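PDB 5IKY: oxalate biosynthetic component 1 from Burkholderia thailandensis, which produces oxalate in the course of quorum sensing-dependent oxalogenesis, as a bifunctional enzyme that joins a serine hydrolase activity to an additional lyase activity. Local coordinates for residues L226-T231 against D258-I263; R252-L257 against S291-A296; L278-R283 against D309-S314. All blocks are in the same frame, centred on the assembly; numbering follows the deposited sequence.

All three contacts lie in the TIM barrel-like region related to beta-keto acid cleavage enzymes, close to its magnesium site. Interactions 1 and 3 are buried; interaction 2 is only partly buried, with H254, L257, L293 and A296 partly exposed. Interaction 1 sets the loop after strand 223-226 on helix 257-270, with a methyl over a ring and two bridging waters. Interaction 3 joins neighbouring strands by backbone bonds and a threonine hydroxyl, whereas interaction 2 is apolar. Interactions 1 and 3 meet where L226 O receives S279 N, and water 3, a magnesium ligand, links the H227 metal site to the serines of interaction 3. Interaction 2 ties into both, through N253 to H227 and through R294 to T280.

Interaction 1. Residues L226-T231 against D258-I263; sequences LHTRAT and DDYDRI. With MG (magnesium ion), chain B.
T228 leans over the ring of Y260 where the loop after strand 223-226 passes the start of helix 257-270. From CB the threonine divides. CG2, anti to its own carbonyl carbon, reaches one face of the ring, a CH-pi contact 3.8 Å from the centroid and 23° off the normal; it sits toward the rim, closest to CE2 and CZ, and also touches D259 CB. OG1 stands between the backbone N and the carbonyl carbon (chi1 50°), passes near CE2 and hydrogen-bonds H254 O and V256 N. L226 CB approaches the ring at its edge, 4.2 Å from Y260 CE1, and L226 CD1 meets I263 CG2 at 3.9 Å as the two side chains run past each other in opposite directions. Beyond this apolar layer, D259 OD2 accepts from two waters. Water 1 also donates to R229 O at 2.6 Å, and water 2 also accepts from R229 N at 3.1 Å. H227 binds the magnesium ion through NE2 at 2.3 Å; E477 is another ligand, and N253 holds H227 ND1. The chemistry is thus divided: methyls and a ring join loop to helix, one carboxylate oxygen ties down the R229 backbone through water, and the imidazole serves the metal.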
ATOM      1  N   LEU A 226     -12.339   2.655  13.261  1.00 47.46           N
ATOM      2  CA  LEU A 226     -11.961   3.983  13.725  1.00 43.28           C
ATOM      3  C   LEU A 226     -12.797   4.556  14.882  1.00 45.31           C
ATOM      4  O   LEU A 226     -14.007   4.338  14.969  1.00 45.35           O
ATOM      5  CB  LEU A 226     -11.955   4.948  12.553  1.00 45.16           C
ATOM      6  CG  LEU A 226     -10.908   4.681  11.475  1.00 44.53           C
ATOM      7  CD1 LEU A 226     -11.045   5.701  10.366  1.00 37.41           C
ATOM      8  CD2 LEU A 226      -9.495   4.695  12.052  1.00 41.76           C
ATOM      9  N   HIS A 227     -12.112   5.296  15.758  1.00 40.29           N
ATOM     10  CA  HIS A 227     -12.733   6.177  16.753  1.00 37.20           C
ATOM     11  C   HIS A 227     -12.165   7.596  16.612  1.00 47.96           C
ATOM     12  O   HIS A 227     -11.132   7.804  15.965  1.00 40.99           O
ATOM     13  CB  HIS A 227     -12.469   5.703  18.185  1.00 37.64           C
ATOM     14  CG  HIS A 227     -13.163   4.434  18.568  1.00 47.60           C
ATOM     15  ND1 HIS A 227     -14.082   4.374  19.593  1.00 43.94           N
ATOM     16  CD2 HIS A 227     -13.041   3.170  18.097  1.00 60.88           C
ATOM     17  CE1 HIS A 227     -14.511   3.131  19.725  1.00 53.88           C
ATOM     18  NE2 HIS A 227     -13.896   2.381  18.829  1.00 65.78           N
ATOM     19  N   THR A 228     -12.822   8.566  17.239  1.00 37.59           N
ATOM     20  CA  THR A 228     -12.263   9.910  17.362  1.00 42.22           C
ATOM     21  C   THR A 228     -12.351  10.388  18.812  1.00 46.03           C
ATOM     22  O   THR A 228     -13.105   9.835  19.612  1.00 55.91           O
ATOM     23  CB  THR A 228     -12.974  10.923  16.441  1.00 40.72           C
ATOM     24  OG1 THR A 228     -14.393  10.830  16.620  1.00 41.01           O
ATOM     25  CG2 THR A 228     -12.633  10.648  14.984  1.00 37.40           C
ATOM     26  N   ARG A 229     -11.573  11.411  19.151  1.00 52.69           N
ATOM     27  CA  ARG A 229     -11.512  11.899  20.526  1.00 42.81           C
ATOM     28  C   ARG A 229     -11.795  13.393  20.611  1.00 43.39           C
ATOM     29  O   ARG A 229     -11.259  14.181  19.832  1.00 49.61           O
ATOM     30  CB  ARG A 229     -10.140  11.608  21.139  1.00 39.70           C
ATOM     31  CG  ARG A 229      -9.702  10.152  21.078  1.00 49.42           C
ATOM     32  CD  ARG A 229     -10.579   9.259  21.934  1.00 39.54           C
ATOM     33  NE  ARG A 229     -10.024   7.913  22.039  1.00 49.90           N
ATOM     34  CZ  ARG A 229      -9.157   7.538  22.973  1.00 46.15           C
ATOM     35  NH1 ARG A 229      -8.746   8.409  23.883  1.00 45.27           N
ATOM     36  NH2 ARG A 229      -8.697   6.294  22.997  1.00 47.64           N
ATOM     37  N   ALA A 230     -12.631  13.777  21.571  1.00 53.40           N
ATOM     38  CA  ALA A 230     -12.964  15.179  21.786  1.00 46.48           C
ATOM     39  C   ALA A 230     -11.782  15.942  22.372  1.00 55.70           C
ATOM     40  O   ALA A 230     -10.916  15.356  23.019  1.00 58.62           O
ATOM     41  CB  ALA A 230     -14.173  15.302  22.697  1.00 41.05           C
ATOM     42  N   THR A 231     -11.758  17.251  22.143  1.00 66.84           N
ATOM     43  CA  THR A 231     -10.702  18.110  22.670  1.00 59.71           C
ATOM     44  C   THR A 231     -11.278  19.332  23.379  1.00 63.22           C
ATOM     45  O   THR A 231     -10.594  20.341  23.549  1.00 68.35           O
ATOM     46  CB  THR A 231      -9.753  18.588  21.554  1.00 64.60           C
ATOM     47  OG1 THR A 231     -10.504  19.302  20.564  1.00 66.48           O
ATOM     48  CG2 THR A 231      -9.047  17.410  20.901  1.00 61.15           C
ATOM     49  N   ASP A 258     -15.795  16.938  12.291  1.00 47.27           N
ATOM     50  CA  ASP A 258     -14.734  17.640  11.575  1.00 63.11           C
ATOM     51  C   ASP A 258     -13.518  16.745  11.348  1.00 56.23           C
ATOM     52  O   ASP A 258     -12.855  16.845  10.317  1.00 55.97           O
ATOM     53  CB  ASP A 258     -14.319  18.908  12.324  1.00 57.14           C
ATOM     54  CG  ASP A 258     -15.381  19.990  12.271  1.00 94.98           C
ATOM     55  OD1 ASP A 258     -16.211  19.965  11.337  1.00110.14           O
ATOM     56  OD2 ASP A 258     -15.383  20.867  13.160  1.00118.21           O
ATOM     57  N   ASP A 259     -13.225  15.873  12.308  1.00 49.74           N
ATOM     58  CA  ASP A 259     -12.133  14.917  12.147  1.00 38.20           C
ATOM     59  C   ASP A 259     -12.428  13.931  11.019  1.00 49.09           C
ATOM     60  O   ASP A 259     -11.566  13.668  10.180  1.00 48.25           O
ATOM     61  CB  ASP A 259     -11.870  14.163  13.450  1.00 50.70           C
ATOM     62  CG  ASP A 259     -11.061  14.979  14.442  1.00 58.53           C
ATOM     63  OD1 ASP A 259     -10.475  16.006  14.034  1.00 57.47           O
ATOM     64  OD2 ASP A 259     -11.004  14.588  15.629  1.00 50.74           O
ATOM     65  N   TYR A 260     -13.646  13.396  10.992  1.00 37.87           N
ATOM     66  CA  TYR A 260     -14.022  12.444   9.953  1.00 51.81           C
ATOM     67  C   TYR A 260     -14.129  13.115   8.587  1.00 41.40           C
ATOM     68  O   TYR A 260     -13.901  12.477   7.559  1.00 54.60           O
ATOM     69  CB  TYR A 260     -15.337  11.745  10.305  1.00 36.78           C
ATOM     70  CG  TYR A 260     -15.169  10.603  11.282  1.00 50.31           C
ATOM     71  CD1 TYR A 260     -14.348   9.524  10.978  1.00 40.16           C
ATOM     72  CD2 TYR A 260     -15.831  10.598  12.503  1.00 45.90           C
ATOM     73  CE1 TYR A 260     -14.185   8.474  11.861  1.00 36.30           C
ATOM     74  CE2 TYR A 260     -15.677   9.547  13.396  1.00 43.99           C
ATOM     75  CZ  TYR A 260     -14.850   8.490  13.068  1.00 49.92           C
ATOM     76  OH  TYR A 260     -14.688   7.444  13.946  1.00 58.67           O
ATOM     77  N   ASP A 261     -14.464  14.402   8.579  1.00 44.30           N
ATOM     78  CA  ASP A 261     -14.505  15.171   7.338  1.00 42.85           C
ATOM     79  C   ASP A 261     -13.111  15.281   6.729  1.00 46.74           C
ATOM     80  O   ASP A 261     -12.968  15.531   5.532  1.00 54.30           O
ATOM     81  CB  ASP A 261     -15.083  16.570   7.570  1.00 39.35           C
ATOM     82  CG  ASP A 261     -16.589  16.561   7.745  1.00 62.75           C
ATOM     83  OD1 ASP A 261     -17.229  15.551   7.380  1.00 55.46           O
ATOM     84  OD2 ASP A 261     -17.136  17.572   8.238  1.00 74.14           O
ATOM     85  N   ARG A 262     -12.091  15.099   7.563  1.00 45.72           N
ATOM     86  CA  ARG A 262     -10.703  15.124   7.107  1.00 55.01           C
ATOM     87  C   ARG A 262     -10.165  13.709   6.903  1.00 44.80           C
ATOM     88  O   ARG A 262      -9.567  13.408   5.870  1.00 56.76           O
ATOM     89  CB  ARG A 262      -9.825  15.885   8.105  1.00 38.69           C
ATOM     90  N   ILE A 263     -10.391  12.846   7.888  1.00 46.66           N
ATOM     91  CA  ILE A 263      -9.895  11.471   7.851  1.00 43.78           C
ATOM     92  C   ILE A 263     -10.401  10.671   6.647  1.00 44.20           C
ATOM     93  O   ILE A 263      -9.609  10.080   5.909  1.00 45.17           O
ATOM     94  CB  ILE A 263     -10.279  10.709   9.137  1.00 46.48           C
ATOM     95  CG1 ILE A 263      -9.543  11.291  10.344  1.00 45.78           C
ATOM     96  CG2 ILE A 263      -9.974   9.225   8.995  1.00 41.54           C
ATOM     97  CD1 ILE A 263      -9.992  10.712  11.665  1.00 39.70           C
TER
HETATM   98 MG    MG B1201     -14.435   0.191  19.153  1.00 54.40          MG
HETATM   99  O   HOH W   1     -10.740  15.958  17.991  1.00 51.89           O
HETATM  100  O   HOH W   2      -9.885  12.492  16.841  1.00 56.38           O
HETATM  101  O   HOH W   3     -16.992   0.493  19.005  1.00 65.98           O

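Interaction 2. Residues R252-L257 against S291-A296; sequences RNHIVL and SPLRRA
L293 has CG anti to the backbone N (chi1 175°), which swings CG to 4.1 Å from I255 CB, while I255, with CG1 beside its own N (chi1 -58°) and CD1 continuing anti, carries that methyl to the backbone of L293 and R294. The contact belongs to the TIM barrel-like region: the loop leading into helix 257-270, with V256 at the N-cap position, packs on a short, loosely bonded helical turn at 293-296. I255 is the buried centre. Its CD1 lies 3.5 Å from L293 O and close to R294 CA, while L293 CD1 lies near I255 O. The two methyls of L293 part around this point. CD2 goes to H254 CE1 and NE2, and the two side chains cross at about a right angle; CD1 goes toward L257 CD2. L257 continues the apolar strip, its two methyls against A296 CB, with CD2 3.9 Å from that atom. No hydrogen bond joins the two segments, so the fit rests on shape. Polar groups of both sides reach the segment 278-283: R294 NE donates to T280 O and N253 ND2 to R283 O, while R294 NH2 bonds N328 OD1. The turn that leads into the short helix is fixed by a capping bond, in which L293 N donates to S291 OG at 3.1 Å with an N-H...O angle of 161°.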
ATOM      1  N   ARG A 252     -11.650  12.240  25.614  1.00 55.03           N
ATOM      2  CA  ARG A 252     -12.862  11.433  25.700  1.00 47.29           C
ATOM      3  C   ARG A 252     -13.297  10.865  24.359  1.00 52.06           C
ATOM      4  O   ARG A 252     -13.255  11.551  23.337  1.00 53.86           O
ATOM      5  CB  ARG A 252     -14.003  12.264  26.291  1.00 44.28           C
ATOM      6  CG  ARG A 252     -15.156  11.438  26.826  1.00 56.59           C
ATOM      7  CD  ARG A 252     -16.313  12.315  27.272  1.00 69.27           C
ATOM      8  NE  ARG A 252     -17.033  12.900  26.141  1.00 96.90           N
ATOM      9  CZ  ARG A 252     -16.882  14.152  25.722  1.00109.14           C
ATOM     10  NH1 ARG A 252     -16.033  14.964  26.336  1.00119.01           N
ATOM     11  NH2 ARG A 252     -17.583  14.594  24.684  1.00 94.67           N
ATOM     12  N   ASN A 253     -13.716   9.604  24.375  1.00 51.03           N
ATOM     13  CA  ASN A 253     -14.311   8.994  23.195  1.00 39.83           C
ATOM     14  C   ASN A 253     -15.537   9.783  22.779  1.00 40.80           C
ATOM     15  O   ASN A 253     -16.466   9.970  23.564  1.00 53.58           O
ATOM     16  CB  ASN A 253     -14.682   7.536  23.452  1.00 42.53           C
ATOM     17  CG  ASN A 253     -15.306   6.874  22.240  1.00 52.79           C
ATOM     18  OD1 ASN A 253     -14.635   6.644  21.233  1.00 49.23           O
ATOM     19  ND2 ASN A 253     -16.593   6.555  22.333  1.00 63.90           N
ATOM     20  N   HIS A 254     -15.523  10.261  21.542  1.00 40.57           N
ATOM     21  CA  HIS A 254     -16.565  11.140  21.046  1.00 40.46           C
ATOM     22  C   HIS A 254     -16.522  11.166  19.530  1.00 51.83           C
ATOM     23  O   HIS A 254     -15.448  11.132  18.933  1.00 57.22           O
ATOM     24  CB  HIS A 254     -16.392  12.554  21.607  1.00 50.25           C
ATOM     25  CG  HIS A 254     -17.532  13.473  21.295  1.00 56.76           C
ATOM     26  ND1 HIS A 254     -18.744  13.404  21.948  1.00 63.24           N
ATOM     27  CD2 HIS A 254     -17.645  14.479  20.397  1.00 58.21           C
ATOM     28  CE1 HIS A 254     -19.554  14.331  21.468  1.00 50.58           C
ATOM     29  NE2 HIS A 254     -18.913  14.995  20.523  1.00 53.22           N
ATOM     30  N   ILE A 255     -17.690  11.225  18.906  1.00 44.39           N
ATOM     31  CA  ILE A 255     -17.753  11.281  17.455  1.00 44.89           C
ATOM     32  C   ILE A 255     -17.546  12.723  16.995  1.00 47.66           C
ATOM     33  O   ILE A 255     -18.399  13.585  17.207  1.00 52.06           O
ATOM     34  CB  ILE A 255     -19.088  10.715  16.941  1.00 43.70           C
ATOM     35  CG1 ILE A 255     -19.250   9.278  17.437  1.00 37.90           C
ATOM     36  CG2 ILE A 255     -19.147  10.759  15.422  1.00 37.60           C
ATOM     37  CD1 ILE A 255     -20.524   8.614  16.991  1.00 44.64           C
ATOM     38  N   VAL A 256     -16.387  12.980  16.395  1.00 49.50           N
ATOM     39  CA  VAL A 256     -16.023  14.323  15.948  1.00 40.25           C
ATOM     40  C   VAL A 256     -16.175  14.427  14.435  1.00 45.72           C
ATOM     41  O   VAL A 256     -15.405  13.827  13.683  1.00 47.49           O
ATOM     42  CB  VAL A 256     -14.577  14.684  16.348  1.00 53.60           C
ATOM     43  CG1 VAL A 256     -14.267  16.128  15.987  1.00 39.18           C
ATOM     44  CG2 VAL A 256     -14.362  14.450  17.835  1.00 45.59           C
ATOM     45  N   LEU A 257     -17.167  15.191  13.994  1.00 43.57           N
ATOM     46  CA  LEU A 257     -17.516  15.240  12.580  1.00 57.87           C
ATOM     47  C   LEU A 257     -16.437  15.916  11.737  1.00 52.22           C
ATOM     48  O   LEU A 257     -16.188  15.510  10.601  1.00 60.02           O
ATOM     49  CB  LEU A 257     -18.861  15.945  12.393  1.00 42.94           C
ATOM     50  CG  LEU A 257     -20.015  15.259  13.131  1.00 46.92           C
ATOM     51  CD1 LEU A 257     -21.339  15.954  12.870  1.00 38.97           C
ATOM     52  CD2 LEU A 257     -20.090  13.790  12.747  1.00 49.72           C
ATOM     53  N   SER A 291     -28.698   9.725  20.826  1.00 45.44           N
ATOM     54  CA  SER A 291     -28.373  10.885  20.004  1.00 60.16           C
ATOM     55  C   SER A 291     -28.146  10.517  18.541  1.00 66.03           C
ATOM     56  O   SER A 291     -27.478   9.527  18.240  1.00 43.04           O
ATOM     57  CB  SER A 291     -27.132  11.590  20.551  1.00 50.50           C
ATOM     58  OG  SER A 291     -26.697  12.602  19.660  1.00 61.83           O
ATOM     59  N   PRO A 292     -28.696  11.326  17.623  1.00 63.57           N
ATOM     60  CA  PRO A 292     -28.465  11.155  16.183  1.00 45.29           C
ATOM     61  C   PRO A 292     -26.990  11.327  15.804  1.00 48.43           C
ATOM     62  O   PRO A 292     -26.604  11.011  14.679  1.00 50.97           O
ATOM     63  CB  PRO A 292     -29.324  12.259  15.555  1.00 49.46           C
ATOM     64  CG  PRO A 292     -30.361  12.574  16.587  1.00 52.65           C
ATOM     65  CD  PRO A 292     -29.677  12.388  17.906  1.00 51.79           C
ATOM     66  N   LEU A 293     -26.182  11.823  16.737  1.00 44.73           N
ATOM     67  CA  LEU A 293     -24.750  11.974  16.504  1.00 51.52           C
ATOM     68  C   LEU A 293     -24.100  10.620  16.232  1.00 55.13           C
ATOM     69  O   LEU A 293     -23.110  10.526  15.506  1.00 53.74           O
ATOM     70  CB  LEU A 293     -24.079  12.658  17.700  1.00 39.66           C
ATOM     71  CG  LEU A 293     -22.554  12.780  17.658  1.00 44.85           C
ATOM     72  CD1 LEU A 293     -22.114  13.563  16.435  1.00 45.86           C
ATOM     73  CD2 LEU A 293     -22.020  13.427  18.928  1.00 49.99           C
ATOM     74  N   ARG A 294     -24.687   9.568  16.795  1.00 48.46           N
ATOM     75  CA  ARG A 294     -24.146   8.219  16.660  1.00 48.59           C
ATOM     76  C   ARG A 294     -24.255   7.671  15.233  1.00 47.31           C
ATOM     77  O   ARG A 294     -23.872   6.532  14.974  1.00 47.45           O
ATOM     78  CB  ARG A 294     -24.844   7.272  17.641  1.00 43.84           C
ATOM     79  CG  ARG A 294     -24.604   7.621  19.107  1.00 46.57           C
ATOM     80  CD  ARG A 294     -25.204   6.577  20.037  1.00 47.09           C
ATOM     81  NE  ARG A 294     -24.544   5.281  19.905  1.00 53.15           N
ATOM     82  CZ  ARG A 294     -24.888   4.192  20.587  1.00 48.66           C
ATOM     83  NH1 ARG A 294     -25.889   4.240  21.453  1.00 47.62           N
ATOM     84  NH2 ARG A 294     -24.226   3.056  20.405  1.00 39.55           N
ATOM     85  N   ARG A 295     -24.774   8.483  14.315  1.00 45.08           N
ATOM     86  CA  ARG A 295     -24.835   8.106  12.904  1.00 46.72           C
ATOM     87  C   ARG A 295     -24.552   9.292  11.978  1.00 42.83           C
ATOM     88  O   ARG A 295     -24.589   9.155  10.758  1.00 48.92           O
ATOM     89  CB  ARG A 295     -26.199   7.495  12.569  1.00 47.88           C
ATOM     90  CG  ARG A 295     -27.388   8.396  12.856  1.00 50.69           C
ATOM     91  CD  ARG A 295     -28.688   7.745  12.385  1.00 53.11           C
ATOM     92  NE  ARG A 295     -29.861   8.558  12.698  1.00 49.46           N
ATOM     93  CZ  ARG A 295     -30.566   8.456  13.821  1.00 63.96           C
ATOM     94  NH1 ARG A 295     -30.225   7.570  14.749  1.00 52.38           N
ATOM     95  NH2 ARG A 295     -31.618   9.241  14.017  1.00 54.35           N
ATOM     96  N   ALA A 296     -24.258  10.448  12.565  1.00 38.36           N
ATOM     97  CA  ALA A 296     -24.008  11.663  11.792  1.00 44.28           C
ATOM     98  C   ALA A 296     -22.745  11.557  10.937  1.00 42.93           C
ATOM     99  O   ALA A 296     -22.630  12.216   9.905  1.00 50.41           O
ATOM    100  CB  ALA A 296     -23.911  12.866  12.718  1.00 38.36           C
TER

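Interaction 3. Residues L278-R283 against D309-S314; sequences LSTSAR and DVASFS
L278 and A311 form a parallel beta bridge, their CA atoms 4.9 Å apart. L278 N donates to V310 O at 3.0 Å, and S312 N returns a bond to L278 O at 3.1 Å. The same L278 O also meets the CA-H of A311, so two groups of the strand converge on one carbonyl oxygen. The segment 278-283 leaves the strand pairing after L278, and a side chain takes over the link. T280 OG1 donates to S312 O at 2.7 Å. The approach is from above the carbonyl plane, 54° out of it, with a C=O...O angle of 119°, rather than along a lone pair. With chi1 at 63°, OG1 lies between the backbone N and the carbonyl carbon of T280, which lets CG2 face A311 CB at 3.9 Å while the hydroxyl reaches the strand. S279 and S312 are joined less directly: water 3 is hydrogen-bonded to S279 OG (2.8 Å) and weakly to S312 OG, and this water is also a magnesium ligand. Further along, S281 OG accepts from R283 N in an ST turn. The contact thus joins adjacent strands of the parallel barrel sheet at their ends beside the metal. L226 pairs with S279 on one flank, and strand 346-351 pairs with A311 on the other. Helix 330-343 packs against the contact, where Q336 touches T280, F340 touches A311, and L333 and L337 pack on F313.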
ATOM      1  N   LEU A 278     -16.404   2.478  11.060  1.00 38.73           N
ATOM      2  CA  LEU A 278     -16.528   3.573  12.018  1.00 46.45           C
ATOM      3  C   LEU A 278     -17.309   3.154  13.256  1.00 46.38           C
ATOM      4  O   LEU A 278     -18.333   2.475  13.165  1.00 50.06           O
ATOM      5  CB  LEU A 278     -17.196   4.791  11.377  1.00 35.76           C
ATOM      6  CG  LEU A 278     -16.605   5.318  10.068  1.00 50.16           C
ATOM      7  CD1 LEU A 278     -17.161   6.700   9.768  1.00 37.39           C
ATOM      8  CD2 LEU A 278     -15.082   5.337  10.104  1.00 39.05           C
ATOM      9  N   SER A 279     -16.815   3.565  14.415  1.00 37.86           N
ATOM     10  CA  SER A 279     -17.481   3.284  15.676  1.00 47.71           C
ATOM     11  C   SER A 279     -18.712   4.168  15.849  1.00 48.34           C
ATOM     12  O   SER A 279     -18.684   5.352  15.523  1.00 46.61           O
ATOM     13  CB  SER A 279     -16.513   3.492  16.843  1.00 37.04           C
ATOM     14  OG  SER A 279     -17.090   3.082  18.065  1.00 50.52           O
ATOM     15  N   THR A 280     -19.796   3.585  16.349  1.00 49.03           N
ATOM     16  CA  THR A 280     -20.989   4.356  16.678  1.00 37.40           C
ATOM     17  C   THR A 280     -21.152   4.386  18.191  1.00 49.30           C
ATOM     18  O   THR A 280     -22.163   4.852  18.714  1.00 55.64           O
ATOM     19  CB  THR A 280     -22.256   3.770  16.025  1.00 45.52           C
ATOM     20  OG1 THR A 280     -22.499   2.456  16.542  1.00 51.79           O
ATOM     21  CG2 THR A 280     -22.092   3.694  14.514  1.00 36.92           C
ATOM     22  N   SER A 281     -20.132   3.882  18.878  1.00 47.06           N
ATOM     23  CA  SER A 281     -20.142   3.740  20.329  1.00 54.05           C
ATOM     24  C   SER A 281     -20.361   5.062  21.057  1.00 65.45           C
ATOM     25  O   SER A 281     -19.846   6.105  20.649  1.00 53.17           O
ATOM     26  CB  SER A 281     -18.831   3.104  20.794  1.00 55.70           C
ATOM     27  OG  SER A 281     -18.713   3.137  22.201  1.00 60.11           O
ATOM     28  N   ALA A 282     -21.132   5.007  22.138  1.00 63.08           N
ATOM     29  CA  ALA A 282     -21.336   6.169  22.993  1.00 63.72           C
ATOM     30  C   ALA A 282     -20.631   5.969  24.333  1.00 69.41           C
ATOM     31  O   ALA A 282     -20.999   6.578  25.337  1.00 68.30           O
ATOM     32  CB  ALA A 282     -22.819   6.428  23.201  1.00 58.95           C
ATOM     33  N   ARG A 283     -19.617   5.106  24.334  1.00 66.82           N
ATOM     34  CA  ARG A 283     -18.812   4.849  25.525  1.00 71.35           C
ATOM     35  C   ARG A 283     -18.099   6.116  25.982  1.00 81.72           C
ATOM     36  O   ARG A 283     -17.436   6.783  25.188  1.00 74.58           O
ATOM     37  CB  ARG A 283     -17.793   3.740  25.250  1.00 49.18           C
ATOM     38  CG  ARG A 283     -16.981   3.303  26.462  1.00 62.22           C
ATOM     39  CD  ARG A 283     -16.007   2.197  26.074  1.00 70.14           C
ATOM     40  NE  ARG A 283     -15.364   1.577  27.230  1.00 65.36           N
ATOM     41  CZ  ARG A 283     -14.562   0.517  27.155  1.00 78.02           C
ATOM     42  NH1 ARG A 283     -14.019   0.012  28.255  1.00 60.38           N
ATOM     43  NH2 ARG A 283     -14.308  -0.042  25.977  1.00 70.07           N
ATOM     44  N   ASP A 309     -17.935   1.547   4.948  1.00 42.10           N
ATOM     45  CA  ASP A 309     -18.492   0.257   4.584  1.00 35.19           C
ATOM     46  C   ASP A 309     -19.179  -0.404   5.770  1.00 45.05           C
ATOM     47  O   ASP A 309     -20.180  -1.099   5.615  1.00 43.36           O
ATOM     48  CB  ASP A 309     -17.396  -0.647   4.032  1.00 45.21           C
ATOM     49  CG  ASP A 309     -16.617   0.012   2.912  1.00 58.24           C
ATOM     50  OD1 ASP A 309     -17.092  -0.031   1.758  1.00 55.26           O
ATOM     51  OD2 ASP A 309     -15.532   0.576   3.190  1.00 54.02           O
ATOM     52  N   VAL A 310     -18.637  -0.180   6.960  1.00 40.57           N
ATOM     53  CA  VAL A 310     -19.121  -0.858   8.152  1.00 36.73           C
ATOM     54  C   VAL A 310     -19.245   0.111   9.325  1.00 39.07           C
ATOM     55  O   VAL A 310     -18.440   1.029   9.461  1.00 43.82           O
ATOM     56  CB  VAL A 310     -18.184  -2.031   8.535  1.00 43.49           C
ATOM     57  CG1 VAL A 310     -18.641  -2.695   9.811  1.00 35.95           C
ATOM     58  CG2 VAL A 310     -18.115  -3.054   7.405  1.00 35.67           C
ATOM     59  N   ALA A 311     -20.268  -0.080  10.156  1.00 42.74           N
ATOM     60  CA  ALA A 311     -20.415   0.692  11.385  1.00 40.61           C
ATOM     61  C   ALA A 311     -20.817  -0.209  12.556  1.00 41.25           C
ATOM     62  O   ALA A 311     -21.538  -1.192  12.379  1.00 45.69           O
ATOM     63  CB  ALA A 311     -21.433   1.807  11.196  1.00 38.32           C
ATOM     64  N   SER A 312     -20.345   0.136  13.750  1.00 43.81           N
ATOM     65  CA  SER A 312     -20.623  -0.647  14.950  1.00 41.73           C
ATOM     66  C   SER A 312     -22.112  -0.693  15.271  1.00 38.80           C
ATOM     67  O   SER A 312     -22.841   0.279  15.070  1.00 49.90           O
ATOM     68  CB  SER A 312     -19.851  -0.080  16.144  1.00 37.26           C
ATOM     69  OG  SER A 312     -18.470  -0.352  16.018  1.00 70.29           O
ATOM     70  N   PHE A 313     -22.552  -1.838  15.779  1.00 42.19           N
ATOM     71  CA  PHE A 313     -23.958  -2.069  16.064  1.00 43.31           C
ATOM     72  C   PHE A 313     -24.082  -3.080  17.200  1.00 49.35           C
ATOM     73  O   PHE A 313     -23.631  -4.217  17.076  1.00 57.72           O
ATOM     74  CB  PHE A 313     -24.678  -2.567  14.805  1.00 43.08           C
ATOM     75  CG  PHE A 313     -26.175  -2.633  14.937  1.00 48.31           C
ATOM     76  CD1 PHE A 313     -26.953  -1.506  14.729  1.00 39.55           C
ATOM     77  CD2 PHE A 313     -26.803  -3.828  15.253  1.00 47.00           C
ATOM     78  CE1 PHE A 313     -28.332  -1.566  14.842  1.00 57.23           C
ATOM     79  CE2 PHE A 313     -28.183  -3.894  15.368  1.00 39.55           C
ATOM     80  CZ  PHE A 313     -28.946  -2.760  15.162  1.00 52.41           C
ATOM     81  N   SER A 314     -24.677  -2.661  18.313  1.00 46.56           N
ATOM     82  CA  SER A 314     -24.867  -3.555  19.452  1.00 52.38           C
ATOM     83  C   SER A 314     -26.340  -3.655  19.834  1.00 45.74           C
ATOM     84  O   SER A 314     -26.897  -2.736  20.429  1.00 47.04           O
ATOM     85  CB  SER A 314     -24.043  -3.086  20.651  1.00 50.77           C
ATOM     86  OG  SER A 314     -22.653  -3.199  20.389  1.00 69.30           O
TER
HETATM   87  O   HOH W   3     -16.992   0.493  19.005  1.00 65.98           O